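Local coordinates for transcriptional activator II (Enterobacteria phage lambda, PDB 1ZS4), which activates transcription from phage promoters for repressor and integrase, binding DNA as a homotetramer through a helix-turn-helix motif so that the virus can establish latency, at residues Ala17-Ile22 with Arg43-Trp48. Numbering follows the deposited sequence.
Sequences ALLNKI and RWKRDW. With nucleotides of chain A; nucleotides of chain B.
Residues 17-22 of helix 7-25 and 43-48, the end of helix 38-47 and the residue after it, come nearest at Leu19 and Lys45, whose CA atoms lie 7.0 Å apart, where the first helix packs on the recognition helix of the helix-turn-helix motif. Lys45 carries the contact with its aliphatic chain. Leu19 CD2 sits 3.8 Å from Lys45 CG, at the root of the chain, and Ile22 CG2 meets Lys45 CE at the same separation farther out. The lysine stays extended beyond CG (chi3 -177°), which carries NZ past Ile22 to a hydrogen bond with Thr27 OG1 and a salt bridge to a DNA phosphate. Arg43 and Trp44, on the same helix, bind the duplex directly. Trp44 NE1 donates an almost straight bond (173°) to OP2 of DC17 of chain B, the phosphate lying at the indole edge. Arg43 reaches into the major groove, the DT9 base of chain A lying over one face of the guanidinium, offset toward its rim, while its edge makes the paired contact by which arginine recognises guanine: on DG10 of chain A, NH1 bonds O6 at 3.0 Å and NH2 bonds N7 at 2.8 Å.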
ATOM      1  N   ALA C  17       0.132 -13.514  24.926  1.00  8.85           N
ATOM      2  CA  ALA C  17      -0.983 -12.684  25.382  1.00  9.93           C
ATOM      3  C   ALA C  17      -2.215 -12.857  24.500  1.00 10.08           C
ATOM      4  O   ALA C  17      -3.335 -12.950  24.998  1.00  9.45           O
ATOM      5  CB  ALA C  17      -0.577 -11.218  25.401  1.00 12.46           C
ATOM      6  N   LEU C  18      -2.002 -12.866  23.189  1.00  8.10           N
ATOM      7  CA  LEU C  18      -3.124 -13.028  22.271  1.00  9.61           C
ATOM      8  C   LEU C  18      -3.778 -14.394  22.419  1.00  9.51           C
ATOM      9  O   LEU C  18      -4.992 -14.486  22.528  1.00  9.53           O
ATOM     10  CB  LEU C  18      -2.661 -12.840  20.823  1.00  8.97           C
ATOM     11  CG  LEU C  18      -2.292 -11.420  20.398  1.00  9.10           C
ATOM     12  CD1 LEU C  18      -1.711 -11.480  18.984  1.00  8.32           C
ATOM     13  CD2 LEU C  18      -3.513 -10.496  20.462  1.00 12.00           C
ATOM     14  N   LEU C  19      -2.978 -15.453  22.442  1.00  9.78           N
ATOM     15  CA  LEU C  19      -3.547 -16.796  22.552  1.00  8.61           C
ATOM     16  C   LEU C  19      -4.286 -16.936  23.881  1.00 10.59           C
ATOM     17  O   LEU C  19      -5.334 -17.583  23.940  1.00 10.94           O
ATOM     18  CB  LEU C  19      -2.455 -17.862  22.423  1.00  8.13           C
ATOM     19  CG  LEU C  19      -1.871 -17.989  21.012  1.00  8.02           C
ATOM     20  CD1 LEU C  19      -0.757 -19.020  21.000  1.00  9.29           C
ATOM     21  CD2 LEU C  19      -2.978 -18.395  20.031  1.00  6.84           C
ATOM     22  N   ASN C  20      -3.761 -16.330  24.945  1.00 12.07           N
ATOM     23  CA  ASN C  20      -4.451 -16.420  26.238  1.00 13.42           C
ATOM     24  C   ASN C  20      -5.782 -15.655  26.221  1.00 12.55           C
ATOM     25  O   ASN C  20      -6.757 -16.096  26.825  1.00 12.16           O
ATOM     26  CB  ASN C  20      -3.566 -15.887  27.369  1.00 17.75           C
ATOM     27  CG  ASN C  20      -4.248 -15.974  28.725  1.00 20.66           C
ATOM     28  OD1 ASN C  20      -4.584 -17.068  29.192  1.00 23.90           O
ATOM     29  ND2 ASN C  20      -4.473 -14.821  29.359  1.00 25.10           N
ATOM     30  N   LYS C  21      -5.829 -14.520  25.529  1.00 12.13           N
ATOM     31  CA  LYS C  21      -7.068 -13.750  25.458  1.00 12.25           C
ATOM     32  C   LYS C  21      -8.128 -14.563  24.718  1.00 12.22           C
ATOM     33  O   LYS C  21      -9.294 -14.603  25.125  1.00 12.98           O
ATOM     34  CB  LYS C  21      -6.830 -12.405  24.775  1.00 13.25           C
ATOM     35  CG  LYS C  21      -6.255 -11.352  25.727  1.00 17.04           C
ATOM     36  CD  LYS C  21      -5.850 -10.089  24.976  1.00 20.32           C
ATOM     37  CE  LYS C  21      -5.596  -8.903  25.913  1.00 24.31           C
ATOM     38  NZ  LYS C  21      -6.876  -8.211  26.301  1.00 25.47           N
ATOM     39  N   ILE C  22      -7.734 -15.226  23.636  1.00 13.03           N
ATOM     40  CA  ILE C  22      -8.686 -16.060  22.899  1.00 11.88           C
ATOM     41  C   ILE C  22      -9.178 -17.223  23.787  1.00 13.78           C
ATOM     42  O   ILE C  22     -10.372 -17.552  23.812  1.00 13.75           O
ATOM     43  CB  ILE C  22      -8.038 -16.663  21.626  1.00 13.77           C
ATOM     44  CG1 ILE C  22      -7.779 -15.559  20.590  1.00 12.56           C
ATOM     45  CG2 ILE C  22      -8.945 -17.759  21.040  1.00 12.96           C
ATOM     46  CD1 ILE C  22      -6.931 -16.032  19.413  1.00 11.20           C
ATOM     47  N   ARG C  43      -7.626 -22.518  13.636  1.00  8.54           N
ATOM     48  CA  ARG C  43      -6.533 -22.575  12.678  1.00  9.00           C
ATOM     49  C   ARG C  43      -5.688 -21.311  12.629  1.00  9.62           C
ATOM     50  O   ARG C  43      -4.477 -21.386  12.398  1.00  8.74           O
ATOM     51  CB  ARG C  43      -7.074 -22.950  11.292  1.00 10.56           C
ATOM     52  CG  ARG C  43      -7.405 -24.446  11.232  1.00 12.77           C
ATOM     53  CD  ARG C  43      -8.139 -24.926   9.978  1.00 15.76           C
ATOM     54  NE  ARG C  43      -8.028 -26.389   9.926  1.00 16.98           N
ATOM     55  CZ  ARG C  43      -9.045 -27.241   9.856  1.00 16.56           C
ATOM     56  NH1 ARG C  43     -10.298 -26.797   9.815  1.00 15.61           N
ATOM     57  NH2 ARG C  43      -8.797 -28.551   9.861  1.00 16.24           N
ATOM     58  N   TRP C  44      -6.309 -20.158  12.867  1.00  9.38           N
ATOM     59  CA  TRP C  44      -5.572 -18.897  12.851  1.00  8.85           C
ATOM     60  C   TRP C  44      -4.482 -18.894  13.931  1.00  9.68           C
ATOM     61  O   TRP C  44      -3.450 -18.256  13.753  1.00 10.14           O
ATOM     62  CB  TRP C  44      -6.497 -17.694  13.071  1.00  9.41           C
ATOM     63  CG  TRP C  44      -7.422 -17.334  11.920  1.00  9.14           C
ATOM     64  CD1 TRP C  44      -7.591 -18.011  10.746  1.00 11.08           C
ATOM     65  CD2 TRP C  44      -8.356 -16.244  11.896  1.00  9.50           C
ATOM     66  NE1 TRP C  44      -8.593 -17.416   9.990  1.00  9.81           N
ATOM     67  CE2 TRP C  44      -9.074 -16.329  10.676  1.00  9.94           C
ATOM     68  CE3 TRP C  44      -8.655 -15.204  12.792  1.00  9.34           C
ATOM     69  CZ2 TRP C  44     -10.078 -15.410  10.330  1.00  9.98           C
ATOM     70  CZ3 TRP C  44      -9.650 -14.291  12.452  1.00  8.58           C
ATOM     71  CH2 TRP C  44     -10.351 -14.402  11.224  1.00  8.90           C
ATOM     72  N   LYS C  45      -4.713 -19.594  15.041  1.00  9.51           N
ATOM     73  CA  LYS C  45      -3.716 -19.661  16.117  1.00 10.07           C
ATOM     74  C   LYS C  45      -2.386 -20.167  15.581  1.00  9.86           C
ATOM     75  O   LYS C  45      -1.313 -19.779  16.054  1.00 10.22           O
ATOM     76  CB  LYS C  45      -4.201 -20.611  17.228  1.00  6.23           C
ATOM     77  CG  LYS C  45      -5.493 -20.173  17.888  1.00  9.37           C
ATOM     78  CD  LYS C  45      -5.979 -21.230  18.865  1.00  7.52           C
ATOM     79  CE  LYS C  45      -7.311 -20.847  19.470  1.00  7.65           C
ATOM     80  NZ  LYS C  45      -7.944 -21.969  20.270  1.00 10.73           N
ATOM     81  N   ARG C  46      -2.466 -21.036  14.581  1.00  9.28           N
ATOM     82  CA  ARG C  46      -1.302 -21.645  13.960  1.00 11.74           C
ATOM     83  C   ARG C  46      -0.834 -20.902  12.721  1.00 12.09           C
ATOM     84  O   ARG C  46       0.352 -20.649  12.534  1.00 12.03           O
ATOM     85  CB  ARG C  46      -1.638 -23.088  13.569  1.00 12.18           C
ATOM     86  CG  ARG C  46      -0.553 -23.833  12.767  1.00 11.78           C
ATOM     87  CD  ARG C  46      -1.142 -25.122  12.182  1.00 17.06           C
ATOM     88  NE  ARG C  46      -2.116 -24.780  11.147  1.00 19.53           N
ATOM     89  CZ  ARG C  46      -3.096 -25.571  10.729  1.00 20.79           C
ATOM     90  NH1 ARG C  46      -3.255 -26.785  11.253  1.00 20.59           N
ATOM     91  NH2 ARG C  46      -3.926 -25.135   9.790  1.00 21.05           N
ATOM     92  N   ASP C  47      -1.797 -20.541  11.883  1.00 13.04           N
ATOM     93  CA  ASP C  47      -1.515 -19.909  10.607  1.00 13.06           C
ATOM     94  C   ASP C  47      -1.270 -18.416  10.578  1.00 13.02           C
ATOM     95  O   ASP C  47      -0.567 -17.939   9.686  1.00 14.48           O
ATOM     96  CB  ASP C  47      -2.658 -20.223   9.626  1.00 13.17           C
ATOM     97  CG  ASP C  47      -2.816 -21.712   9.370  1.00 16.97           C
ATOM     98  OD1 ASP C  47      -1.822 -22.457   9.540  1.00 15.22           O
ATOM     99  OD2 ASP C  47      -3.938 -22.133   8.990  1.00 15.84           O
ATOM    100  N   TRP C  48      -1.841 -17.679  11.528  1.00 12.70           N
ATOM    101  CA  TRP C  48      -1.724 -16.219  11.521  1.00 11.04           C
ATOM    102  C   TRP C  48      -1.226 -15.523  12.763  1.00 11.13           C
ATOM    103  O   TRP C  48      -0.602 -14.474  12.668  1.00 11.10           O
ATOM    104  CB  TRP C  48      -3.072 -15.582  11.147  1.00 12.58           C
ATOM    105  CG  TRP C  48      -3.438 -15.837   9.732  1.00 13.85           C
ATOM    106  CD1 TRP C  48      -4.391 -16.703   9.268  1.00 18.12           C
ATOM    107  CD2 TRP C  48      -2.778 -15.307   8.580  1.00 16.68           C
ATOM    108  NE1 TRP C  48      -4.354 -16.753   7.889  1.00 16.78           N
ATOM    109  CE2 TRP C  48      -3.374 -15.907   7.443  1.00 16.11           C
ATOM    110  CE3 TRP C  48      -1.736 -14.390   8.396  1.00 15.55           C
ATOM    111  CZ2 TRP C  48      -2.957 -15.618   6.141  1.00 17.84           C
ATOM    112  CZ3 TRP C  48      -1.318 -14.100   7.100  1.00 17.62           C
ATOM    113  CH2 TRP C  48      -1.930 -14.716   5.987  1.00 16.31           C
TER
ATOM    114  P    DT A   9      -5.337 -30.335  15.739  1.00 20.79           P
ATOM    115  OP1  DT A   9      -4.216 -31.222  16.142  1.00 22.93           O
ATOM    116  OP2  DT A   9      -5.047 -28.991  15.191  1.00 20.76           O
ATOM    117  O5'  DT A   9      -6.236 -31.126  14.682  1.00 21.96           O
ATOM    118  C5'  DT A   9      -6.845 -32.339  15.085  1.00 23.90           C
ATOM    119  C4'  DT A   9      -7.611 -33.002  13.963  1.00 23.41           C
ATOM    120  O4'  DT A   9      -8.942 -32.432  13.831  1.00 22.71           O
ATOM    121  C3'  DT A   9      -6.980 -32.850  12.576  1.00 24.10           C
ATOM    122  O3'  DT A   9      -7.347 -34.011  11.831  1.00 27.65           O
ATOM    123  C2'  DT A   9      -7.658 -31.599  12.034  1.00 24.07           C
ATOM    124  C1'  DT A   9      -9.068 -31.786  12.571  1.00 20.10           C
ATOM    125  N1   DT A   9      -9.965 -30.624  12.717  1.00 17.19           N
ATOM    126  C2   DT A   9     -11.323 -30.832  12.551  1.00 17.32           C
ATOM    127  O2   DT A   9     -11.814 -31.912  12.271  1.00 16.23           O
ATOM    128  N3   DT A   9     -12.096 -29.722  12.733  1.00 14.91           N
ATOM    129  C4   DT A   9     -11.671 -28.457  13.062  1.00 14.03           C
ATOM    130  O4   DT A   9     -12.497 -27.564  13.222  1.00 13.43           O
ATOM    131  C5   DT A   9     -10.242 -28.301  13.205  1.00 12.08           C
ATOM    132  C7   DT A   9      -9.689 -26.952  13.550  1.00 14.65           C
ATOM    133  C6   DT A   9      -9.467 -29.378  13.023  1.00 14.23           C
ATOM    134  P    DG A  10      -6.689 -34.323  10.400  1.00 26.85           P
ATOM    135  OP1  DG A  10      -5.857 -35.526  10.618  1.00 29.58           O
ATOM    136  OP2  DG A  10      -6.102 -33.133   9.742  1.00 27.92           O
ATOM    137  O5'  DG A  10      -7.966 -34.789   9.577  1.00 27.69           O
ATOM    138  C5'  DG A  10      -8.847 -35.758  10.134  1.00 27.23           C
ATOM    139  C4'  DG A  10     -10.029 -35.999   9.223  1.00 26.09           C
ATOM    140  O4'  DG A  10     -10.976 -34.905   9.328  1.00 25.46           O
ATOM    141  C3'  DG A  10      -9.636 -36.046   7.748  1.00 28.18           C
ATOM    142  O3'  DG A  10     -10.536 -36.928   7.065  1.00 30.51           O
ATOM    143  C2'  DG A  10      -9.772 -34.592   7.321  1.00 25.17           C
ATOM    144  C1'  DG A  10     -10.983 -34.145   8.128  1.00 23.53           C
ATOM    145  N9   DG A  10     -11.076 -32.731   8.489  1.00 18.82           N
ATOM    146  C8   DG A  10     -10.060 -31.901   8.893  1.00 18.93           C
ATOM    147  N7   DG A  10     -10.469 -30.695   9.184  1.00 18.06           N
ATOM    148  C5   DG A  10     -11.835 -30.729   8.944  1.00 17.04           C
ATOM    149  C6   DG A  10     -12.817 -29.717   9.084  1.00 17.69           C
ATOM    150  O6   DG A  10     -12.669 -28.545   9.449  1.00 16.66           O
ATOM    151  N1   DG A  10     -14.088 -30.182   8.746  1.00 17.69           N
ATOM    152  C2   DG A  10     -14.370 -31.458   8.319  1.00 16.91           C
ATOM    153  N2   DG A  10     -15.663 -31.713   8.037  1.00 19.04           N
ATOM    154  N3   DG A  10     -13.460 -32.407   8.177  1.00 16.44           N
ATOM    155  C4   DG A  10     -12.224 -31.979   8.508  1.00 18.78           C
TER
ATOM    156  P    DC B  17     -10.274 -17.503   6.522  1.00 11.23           P
ATOM    157  OP1  DC B  17     -10.674 -16.205   7.089  1.00 13.19           O
ATOM    158  OP2  DC B  17      -9.320 -18.382   7.243  1.00 13.01           O
ATOM    159  O5'  DC B  17     -11.644 -18.287   6.422  1.00 14.67           O
ATOM    160  C5'  DC B  17     -11.893 -19.056   5.312  1.00 22.01           C
ATOM    161  C4'  DC B  17     -13.356 -19.049   4.980  1.00 17.54           C
ATOM    162  O4'  DC B  17     -13.363 -20.132   4.036  1.00 18.33           O
ATOM    163  C3'  DC B  17     -14.225 -19.505   6.157  1.00 15.41           C
ATOM    164  O3'  DC B  17     -15.526 -18.931   6.348  1.00 12.34           O
ATOM    165  C2'  DC B  17     -14.242 -21.002   6.046  1.00 19.62           C
ATOM    166  C1'  DC B  17     -13.987 -21.282   4.587  1.00 15.67           C
ATOM    167  N1   DC B  17     -12.993 -22.350   4.586  1.00 14.30           N
ATOM    168  C2   DC B  17     -13.332 -23.550   4.010  1.00 13.52           C
ATOM    169  O2   DC B  17     -14.445 -23.637   3.463  1.00 13.10           O
ATOM    170  N3   DC B  17     -12.460 -24.579   4.064  1.00 12.20           N
ATOM    171  C4   DC B  17     -11.273 -24.422   4.670  1.00 13.21           C
ATOM    172  N4   DC B  17     -10.437 -25.463   4.701  1.00 13.16           N
ATOM    173  C5   DC B  17     -10.896 -23.191   5.268  1.00  9.84           C
ATOM    174  C6   DC B  17     -11.771 -22.185   5.194  1.00 11.39           C
TER